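Side-chain contact in polymerase X (Deinococcus radiodurans, PDB 2W9M), which probably catalyses template-directed addition of deoxyribonucleotides to DNA in repair, and carries a zinc-binding PHP domain alongside its polymerase part: residues Arg35-Ala40 with Gly80-Leu85. Sequence-based numbering, arbitrary orientation.
Sequences RAYRSA and GTFAPL
Tyr37 reaches from the first turn of helix 34-45 to the start of helix 83-91, where its outer end meets Pro84 and Phe82. The backbones stay well apart, with 10.2 Å between the CA atoms of Tyr37 and Pro84, so the long phenol side chain has to span the distance. It does so with CG anti to its own carbonyl carbon (chi1 -84°), which sends the ring out from the helix. The closest approach is Tyr37 OH to Pro84 CG, at 3.5 Å; Tyr37 CZ follows at 4.1 Å from the same carbon, the two side chains crossing at a slant. Farther back on the ring, Tyr37 CE2 lies 4.2 Å from Phe82 CZ, the far end of the phenylalanine.

Phe82 occupies the N-cap position of helix 83-91, and one face of its ring lies against the proline: Pro84 CD sits 3.6 Å above the ring plane, over the centre. Proline and phenylalanine thus form one packed apolar unit for the tyrosine to meet. No hydrogen bond joins the two segments, and the contact is small, burying 92 Å² in all, yet the three touching residues are themselves buried. The phenol oxygen is satisfied by a weak hydrogen bond to Glu72 on helix 67-79. Leu17 of helix 10-26 touches both aromatic side chains, while Tyr370 comes against Tyr37 and Pro84. This is interhelical packing within the N-terminal helix-hairpin-helix domain of a family X polymerase, the all-helical region that corresponds to the 8 kDa domain of DNA polymerase beta.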
ATOM      1  N   ARG A  35      21.071 -22.515  -0.622  1.00 67.04           N
ATOM      2  CA  ARG A  35      22.326 -23.248  -0.582  1.00 59.45           C
ATOM      3  C   ARG A  35      22.869 -23.442  -1.990  1.00 51.12           C
ATOM      4  O   ARG A  35      24.070 -23.317  -2.221  1.00 46.51           O
ATOM      5  CB  ARG A  35      22.139 -24.607   0.092  1.00 60.02           C
ATOM      6  CG  ARG A  35      22.512 -24.619   1.557  1.00 69.62           C
ATOM      7  CD  ARG A  35      22.502 -26.028   2.112  1.00 77.59           C
ATOM      8  NE  ARG A  35      23.437 -26.168   3.223  1.00102.16           N
ATOM      9  CZ  ARG A  35      23.431 -27.180   4.085  1.00110.73           C
ATOM     10  NH1 ARG A  35      22.528 -28.147   3.973  1.00111.58           N
ATOM     11  NH2 ARG A  35      24.324 -27.222   5.064  1.00 90.69           N
ATOM     12  N   ALA A  36      21.975 -23.740  -2.928  1.00 40.45           N
ATOM     13  CA  ALA A  36      22.367 -23.970  -4.316  1.00 52.61           C
ATOM     14  C   ALA A  36      22.984 -22.729  -4.956  1.00 69.80           C
ATOM     15  O   ALA A  36      23.923 -22.833  -5.744  1.00 75.36           O
ATOM     16  CB  ALA A  36      21.178 -24.457  -5.132  1.00 62.09           C
ATOM     17  N   TYR A  37      22.455 -21.556  -4.621  1.00 58.72           N
ATOM     18  CA  TYR A  37      22.996 -20.308  -5.148  1.00 62.90           C
ATOM     19  C   TYR A  37      24.268 -19.890  -4.413  1.00 50.98           C
ATOM     20  O   TYR A  37      25.186 -19.330  -5.012  1.00 55.31           O
ATOM     21  CB  TYR A  37      21.951 -19.188  -5.104  1.00 50.74           C
ATOM     22  CG  TYR A  37      21.016 -19.193  -6.293  1.00 48.97           C
ATOM     23  CD1 TYR A  37      19.700 -19.622  -6.168  1.00 50.74           C
ATOM     24  CD2 TYR A  37      21.454 -18.778  -7.542  1.00 46.49           C
ATOM     25  CE1 TYR A  37      18.845 -19.632  -7.256  1.00 60.92           C
ATOM     26  CE2 TYR A  37      20.609 -18.786  -8.636  1.00 72.84           C
ATOM     27  CZ  TYR A  37      19.305 -19.212  -8.489  1.00 72.17           C
ATOM     28  OH  TYR A  37      18.464 -19.218  -9.580  1.00 52.61           O
ATOM     29  N   ARG A  38      24.318 -20.174  -3.117  1.00 41.45           N
ATOM     30  CA  ARG A  38      25.473 -19.815  -2.305  1.00 52.18           C
ATOM     31  C   ARG A  38      26.685 -20.656  -2.693  1.00 72.95           C
ATOM     32  O   ARG A  38      27.808 -20.154  -2.752  1.00 79.61           O
ATOM     33  CB  ARG A  38      25.155 -20.000  -0.824  1.00 44.41           C
ATOM     34  CG  ARG A  38      25.856 -19.017   0.097  1.00 57.53           C
ATOM     35  CD  ARG A  38      25.456 -19.248   1.549  1.00 64.98           C
ATOM     36  NE  ARG A  38      24.032 -19.542   1.691  1.00 71.49           N
ATOM     37  CZ  ARG A  38      23.533 -20.764   1.849  1.00 76.91           C
ATOM     38  NH1 ARG A  38      24.341 -21.814   1.891  1.00 77.17           N
ATOM     39  NH2 ARG A  38      22.223 -20.939   1.967  1.00 80.15           N
ATOM     40  N   SER A  39      26.447 -21.938  -2.963  1.00 75.29           N
ATOM     41  CA  SER A  39      27.518 -22.853  -3.352  1.00 85.13           C
ATOM     42  C   SER A  39      28.005 -22.566  -4.770  1.00 67.77           C
ATOM     43  O   SER A  39      29.188 -22.723  -5.069  1.00 66.44           O
ATOM     44  CB  SER A  39      27.067 -24.312  -3.227  1.00 67.93           C
ATOM     45  OG  SER A  39      26.126 -24.651  -4.232  1.00 67.77           O
ATOM     46  N   ALA A  40      27.094 -22.145  -5.642  1.00 59.31           N
ATOM     47  CA  ALA A  40      27.465 -21.772  -7.003  1.00 74.83           C
ATOM     48  C   ALA A  40      28.341 -20.522  -6.995  1.00 75.90           C
ATOM     49  O   ALA A  40      29.157 -20.316  -7.893  1.00 67.64           O
ATOM     50  CB  ALA A  40      26.225 -21.551  -7.858  1.00 58.74           C
ATOM     51  N   GLY A  80      22.461  -8.636 -19.510  1.00 92.73           N
ATOM     52  CA  GLY A  80      22.996  -7.621 -18.622  1.00 89.46           C
ATOM     53  C   GLY A  80      21.998  -7.406 -17.502  1.00 94.88           C
ATOM     54  O   GLY A  80      21.824  -6.295 -16.998  1.00 76.39           O
ATOM     55  N   THR A  81      21.334  -8.497 -17.126  1.00100.78           N
ATOM     56  CA  THR A  81      20.272  -8.479 -16.128  1.00100.81           C
ATOM     57  C   THR A  81      20.060  -9.883 -15.568  1.00 83.03           C
ATOM     58  O   THR A  81      19.647 -10.790 -16.293  1.00 78.33           O
ATOM     59  CB  THR A  81      18.951  -7.982 -16.739  1.00 88.84           C
ATOM     60  OG1 THR A  81      19.027  -6.568 -16.958  1.00 97.03           O
ATOM     61  CG2 THR A  81      17.786  -8.288 -15.816  1.00 81.78           C
ATOM     62  N   PHE A  82      20.346 -10.059 -14.280  1.00 69.80           N
ATOM     63  CA  PHE A  82      20.239 -11.371 -13.645  1.00 61.58           C
ATOM     64  C   PHE A  82      18.783 -11.739 -13.386  1.00 66.43           C
ATOM     65  O   PHE A  82      18.080 -11.051 -12.646  1.00 65.14           O
ATOM     66  CB  PHE A  82      21.044 -11.408 -12.346  1.00 42.55           C
ATOM     67  CG  PHE A  82      21.287 -12.796 -11.824  1.00 57.81           C
ATOM     68  CD1 PHE A  82      21.735 -13.797 -12.669  1.00 50.86           C
ATOM     69  CD2 PHE A  82      21.079 -13.097 -10.488  1.00 43.58           C
ATOM     70  CE1 PHE A  82      21.964 -15.074 -12.194  1.00 44.59           C
ATOM     71  CE2 PHE A  82      21.307 -14.371 -10.009  1.00 53.03           C
ATOM     72  CZ  PHE A  82      21.751 -15.361 -10.864  1.00 48.34           C
ATOM     73  N   ALA A  83      18.341 -12.832 -14.000  1.00 73.84           N
ATOM     74  CA  ALA A  83      16.937 -13.231 -13.953  1.00 72.24           C
ATOM     75  C   ALA A  83      16.386 -13.361 -12.532  1.00 64.48           C
ATOM     76  O   ALA A  83      15.425 -12.677 -12.179  1.00 60.10           O
ATOM     77  CB  ALA A  83      16.714 -14.521 -14.746  1.00 77.60           C
ATOM     78  N   PRO A  84      16.990 -14.239 -11.715  1.00 43.30           N
ATOM     79  CA  PRO A  84      16.509 -14.477 -10.349  1.00 52.50           C
ATOM     80  C   PRO A  84      16.192 -13.203  -9.555  1.00 44.00           C
ATOM     81  O   PRO A  84      15.217 -13.195  -8.801  1.00 37.49           O
ATOM     82  CB  PRO A  84      17.669 -15.243  -9.707  1.00 46.23           C
ATOM     83  CG  PRO A  84      18.251 -16.008 -10.841  1.00 55.38           C
ATOM     84  CD  PRO A  84      18.147 -15.095 -12.039  1.00 48.89           C
ATOM     85  N   LEU A  85      16.991 -12.151  -9.716  1.00 33.89           N
ATOM     86  CA  LEU A  85      16.744 -10.904  -8.994  1.00 37.62           C
ATOM     87  C   LEU A  85      15.511 -10.169  -9.514  1.00 36.17           C
ATOM     88  O   LEU A  85      14.805  -9.509  -8.749  1.00 42.85           O
ATOM     89  CB  LEU A  85      17.969  -9.989  -9.041  1.00 41.64           C
ATOM     90  CG  LEU A  85      19.171 -10.502  -8.248  1.00 38.00           C
ATOM     91  CD1 LEU A  85      20.329  -9.516  -8.309  1.00 41.51           C
ATOM     92  CD2 LEU A  85      18.768 -10.774  -6.810  1.00 37.90           C
TER